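Local coordinates for protein oxidoreductase (PDB 3HJ9) that binds flavin mononucleotide and is probably a flavin-dependent oxidoreductase of the nitroreductase family, at residues 64-73 with 167-178. Sequence-based numbering, arbitrary orientation.
Sequences QLSELLWAAA and MAENAYLYCASA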
loop_
_atom_site.group_PDB
_atom_site.type_symbol
_atom_site.label_atom_id
_atom_site.label_comp_id
_atom_site.label_asym_id
_atom_site.label_seq_id
_atom_site.Cartn_x
_atom_site.Cartn_y
_atom_site.Cartn_z
ATOM N N GLN A 64 -16.540 14.167 -2.149
ATOM C CA GLN A 64 -15.166 13.749 -2.343
ATOM C C GLN A 64 -14.513 13.353 -1.034
ATOM O O GLN A 64 -13.808 12.352 -1.006
ATOM C CB GLN A 64 -14.318 14.779 -3.075
ATOM C CG GLN A 64 -14.603 14.859 -4.567
ATOM C CD GLN A 64 -13.594 15.726 -5.314
ATOM O OE1 GLN A 64 -12.857 16.515 -4.706
ATOM N NE2 GLN A 64 -13.570 15.597 -6.646
ATOM N N LEU A 65 -14.728 14.120 0.041
ATOM C CA LEU A 65 -14.183 13.711 1.353
ATOM C C LEU A 65 -14.676 12.300 1.715
ATOM O O LEU A 65 -13.903 11.448 2.151
ATOM C CB LEU A 65 -14.579 14.699 2.434
ATOM C CG LEU A 65 -14.066 14.489 3.862
ATOM C CD1 LEU A 65 -12.531 14.398 3.907
ATOM C CD2 LEU A 65 -14.630 15.633 4.748
ATOM N N SER A 66 -15.959 12.061 1.475
ATOM C CA SER A 66 -16.593 10.774 1.753
ATOM C C SER A 66 -15.975 9.625 0.983
ATOM O O SER A 66 -15.595 8.614 1.575
ATOM C CB SER A 66 -18.087 10.851 1.435
ATOM O OG SER A 66 -18.705 9.577 1.476
ATOM N N GLU A 67 -15.889 9.783 -0.336
ATOM C CA GLU A 67 -15.329 8.745 -1.201
ATOM C C GLU A 67 -13.839 8.446 -0.925
ATOM O O GLU A 67 -13.439 7.299 -0.935
ATOM C CB GLU A 67 -15.608 9.059 -2.677
ATOM C CG GLU A 67 -17.094 8.991 -3.020
ATOM C CD GLU A 67 -17.407 9.318 -4.457
ATOM O OE1 GLU A 67 -16.556 9.932 -5.142
ATOM O OE2 GLU A 67 -18.511 8.945 -4.910
ATOM N N LEU A 68 -13.066 9.479 -0.627
ATOM C CA LEU A 68 -11.637 9.377 -0.264
ATOM C C LEU A 68 -11.459 8.528 0.994
ATOM O O LEU A 68 -10.634 7.567 1.021
ATOM C CB LEU A 68 -11.056 10.786 0.015
ATOM C CG LEU A 68 -9.648 10.906 0.609
ATOM C CD1 LEU A 68 -8.588 10.331 -0.376
ATOM C CD2 LEU A 68 -9.358 12.373 1.019
ATOM N N LEU A 69 -12.213 8.902 2.032
ATOM C CA LEU A 69 -12.176 8.182 3.297
ATOM C C LEU A 69 -12.624 6.728 3.105
ATOM O O LEU A 69 -11.975 5.859 3.615
ATOM C CB LEU A 69 -12.971 8.895 4.406
ATOM C CG LEU A 69 -12.309 10.189 4.901
ATOM C CD1 LEU A 69 -13.274 10.955 5.754
ATOM C CD2 LEU A 69 -11.020 9.918 5.680
ATOM N N TRP A 70 -13.707 6.502 2.358
ATOM C CA TRP A 70 -14.176 5.141 2.059
ATOM C C TRP A 70 -13.115 4.335 1.259
ATOM O O TRP A 70 -12.893 3.141 1.550
ATOM C CB TRP A 70 -15.512 5.171 1.337
ATOM C CG TRP A 70 -16.012 3.814 1.071
ATOM C CD1 TRP A 70 -16.701 3.007 1.920
ATOM C CD2 TRP A 70 -15.831 3.086 -0.130
ATOM N NE1 TRP A 70 -16.954 1.797 1.322
ATOM C CE2 TRP A 70 -16.425 1.817 0.057
ATOM C CE3 TRP A 70 -15.210 3.381 -1.353
ATOM C CZ2 TRP A 70 -16.440 0.843 -0.938
ATOM C CZ3 TRP A 70 -15.226 2.407 -2.360
ATOM C CH2 TRP A 70 -15.849 1.158 -2.146
ATOM N N ALA A 71 -12.528 4.970 0.236
ATOM C CA ALA A 71 -11.467 4.364 -0.565
ATOM C C ALA A 71 -10.346 3.908 0.379
ATOM O O ALA A 71 -10.010 2.708 0.398
ATOM C CB ALA A 71 -10.935 5.333 -1.659
ATOM N N ALA A 72 -9.895 4.810 1.253
ATOM C CA ALA A 72 -8.781 4.496 2.188
ATOM C C ALA A 72 -9.099 3.470 3.275
ATOM O O ALA A 72 -8.304 2.525 3.494
ATOM C CB ALA A 72 -8.224 5.778 2.825
ATOM N N ALA A 73 -10.275 3.588 3.907
ATOM C CA ALA A 73 -10.579 2.806 5.128
ATOM C C ALA A 73 -11.974 2.209 5.257
ATOM O O ALA A 73 -12.279 1.657 6.306
ATOM C CB ALA A 73 -10.358 3.746 6.328
HETATM N N MSE A 167 -3.638 1.376 2.262
HETATM C CA MSE A 167 -4.736 2.320 2.461
HETATM C C MSE A 167 -4.408 3.656 1.820
HETATM O O MSE A 167 -5.266 4.276 1.155
HETATM C CB MSE A 167 -5.029 2.508 3.945
HETATM C CG MSE A 167 -5.482 1.227 4.576
HETATM SE SE MSE A 167 -5.315 1.300 6.513
HETATM C CE MSE A 167 -7.074 1.864 6.972
ATOM N N ALA A 168 -3.162 4.078 1.994
ATOM C CA ALA A 168 -2.666 5.313 1.333
ATOM C C ALA A 168 -2.674 5.105 -0.189
ATOM O O ALA A 168 -2.893 6.068 -0.926
ATOM C CB ALA A 168 -1.253 5.666 1.808
ATOM N N GLU A 169 -2.460 3.858 -0.671
ATOM C CA GLU A 169 -2.486 3.608 -2.125
ATOM C C GLU A 169 -3.906 3.717 -2.691
ATOM O O GLU A 169 -4.100 4.270 -3.774
ATOM C CB GLU A 169 -1.838 2.267 -2.492
ATOM C CG GLU A 169 -1.672 2.029 -3.976
ATOM C CD GLU A 169 -0.761 3.029 -4.690
ATOM O OE1 GLU A 169 -0.173 3.922 -4.030
ATOM O OE2 GLU A 169 -0.625 2.906 -5.940
ATOM N N ASN A 170 -4.894 3.180 -1.966
ATOM C CA ASN A 170 -6.287 3.370 -2.340
ATOM C C ASN A 170 -6.594 4.872 -2.471
ATOM O O ASN A 170 -7.282 5.275 -3.401
ATOM C CB ASN A 170 -7.256 2.768 -1.313
ATOM C CG ASN A 170 -7.293 1.254 -1.336
ATOM O OD1 ASN A 170 -6.671 0.618 -2.190
ATOM N ND2 ASN A 170 -8.012 0.663 -0.366
ATOM N N ALA A 171 -6.092 5.671 -1.530
ATOM C CA ALA A 171 -6.314 7.154 -1.526
ATOM C C ALA A 171 -5.666 7.828 -2.734
ATOM O O ALA A 171 -6.264 8.740 -3.350
ATOM C CB ALA A 171 -5.814 7.798 -0.192
ATOM N N TYR A 172 -4.424 7.439 -3.032
ATOM C CA TYR A 172 -3.724 7.906 -4.256
ATOM C C TYR A 172 -4.506 7.676 -5.536
ATOM O O TYR A 172 -4.661 8.589 -6.351
ATOM C CB TYR A 172 -2.376 7.211 -4.432
ATOM C CG TYR A 172 -1.147 7.908 -3.928
ATOM C CD1 TYR A 172 -0.684 9.075 -4.536
ATOM C CD2 TYR A 172 -0.362 7.336 -2.912
ATOM C CE1 TYR A 172 0.544 9.694 -4.095
ATOM C CE2 TYR A 172 0.847 7.935 -2.498
ATOM C CZ TYR A 172 1.290 9.088 -3.071
ATOM O OH TYR A 172 2.479 9.619 -2.628
ATOM N N LEU A 173 -4.974 6.438 -5.692
ATOM C CA LEU A 173 -5.755 6.007 -6.850
ATOM C C LEU A 173 -7.091 6.761 -6.922
ATOM O O LEU A 173 -7.478 7.235 -8.015
ATOM C CB LEU A 173 -5.943 4.466 -6.874
ATOM C CG LEU A 173 -4.645 3.655 -7.097
ATOM C CD1 LEU A 173 -4.846 2.154 -6.860
ATOM C CD2 LEU A 173 -4.012 3.926 -8.487
ATOM N N TYR A 174 -7.753 6.935 -5.770
ATOM C CA TYR A 174 -8.977 7.755 -5.724
ATOM C C TYR A 174 -8.656 9.194 -6.190
ATOM O O TYR A 174 -9.359 9.738 -7.054
ATOM C CB TYR A 174 -9.691 7.726 -4.354
ATOM C CG TYR A 174 -10.857 8.630 -4.401
ATOM C CD1 TYR A 174 -12.056 8.227 -4.999
ATOM C CD2 TYR A 174 -10.737 9.956 -3.978
ATOM C CE1 TYR A 174 -13.129 9.128 -5.124
ATOM C CE2 TYR A 174 -11.803 10.862 -4.105
ATOM C CZ TYR A 174 -12.988 10.441 -4.658
ATOM O OH TYR A 174 -14.003 11.361 -4.783
ATOM N N CYS A 175 -7.573 9.766 -5.677
ATOM C CA CYS A 175 -7.189 11.131 -6.057
ATOM C C CYS A 175 -6.985 11.273 -7.563
ATOM O O CYS A 175 -7.485 12.244 -8.175
ATOM C CB CYS A 175 -5.979 11.613 -5.262
ATOM S SG CYS A 175 -6.445 11.900 -3.546
ATOM N N ALA A 176 -6.337 10.266 -8.154
ATOM C CA ALA A 176 -6.109 10.203 -9.601
ATOM C C ALA A 176 -7.441 10.115 -10.346
ATOM O O ALA A 176 -7.614 10.804 -11.345
ATOM C CB ALA A 176 -5.189 9.023 -9.983
ATOM N N SER A 177 -8.370 9.274 -9.867
ATOM C CA SER A 177 -9.709 9.172 -10.499
ATOM C C SER A 177 -10.503 10.476 -10.447
ATOM O O SER A 177 -11.236 10.745 -11.356
ATOM C CB SER A 177 -10.593 8.099 -9.846
ATOM O OG SER A 177 -11.104 8.528 -8.576
ATOM N N ALA A 178 -10.374 11.237 -9.357
ATOM C CA ALA A 178 -11.146 12.478 -9.094
ATOM C C ALA A 178 -10.442 13.810 -9.412
ATOM O O ALA A 178 -10.977 14.885 -9.076
ATOM C CB ALA A 178 -11.587 12.488 -7.626
HETATM O O HOH W 1 -11.787 17.992 -8.325
#
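The helix pair that packs on the antiparallel sheet of this nitroreductase-family fold, running in roughly opposite directions with segment axes 144° apart, is pinned by Tyr174, a knob in a hole of Gln64, Glu67, Leu68 and Ala71. With CG anti to the backbone N (chi1 177°), its ring reaches across the gap and lays one face over the backbone, the C of Glu67 above its centre and the N of Leu68 nearer the rim. Tyr174 OH donates to Glu67 OE1 at 2.9 Å, on the lone pair facing away from the other oxygen, while OE2 forms a salt bridge with Lys63. Toward the flavin end alanines let the helices close in, Ala72 and Met167 lying 4.6 Å apart between CA atoms. Here Asn170 ND2 gives Ala71 O a bent bond of 3.0 Å (140° at the hydrogen). Met167, present as selenomethionine, rests CE against Ala73 CB at 3.8 Å, its side chain about 8 Å from the bound FMN. Between these ends Leu68 CD1 meets Ala171 CB at 3.8 Å. The buried phenol and amide thus add two directed hydrogen bonds to an interface otherwise made largely by alanine and leucine contacts, and Lys63 probably helps keep Glu67 ionised.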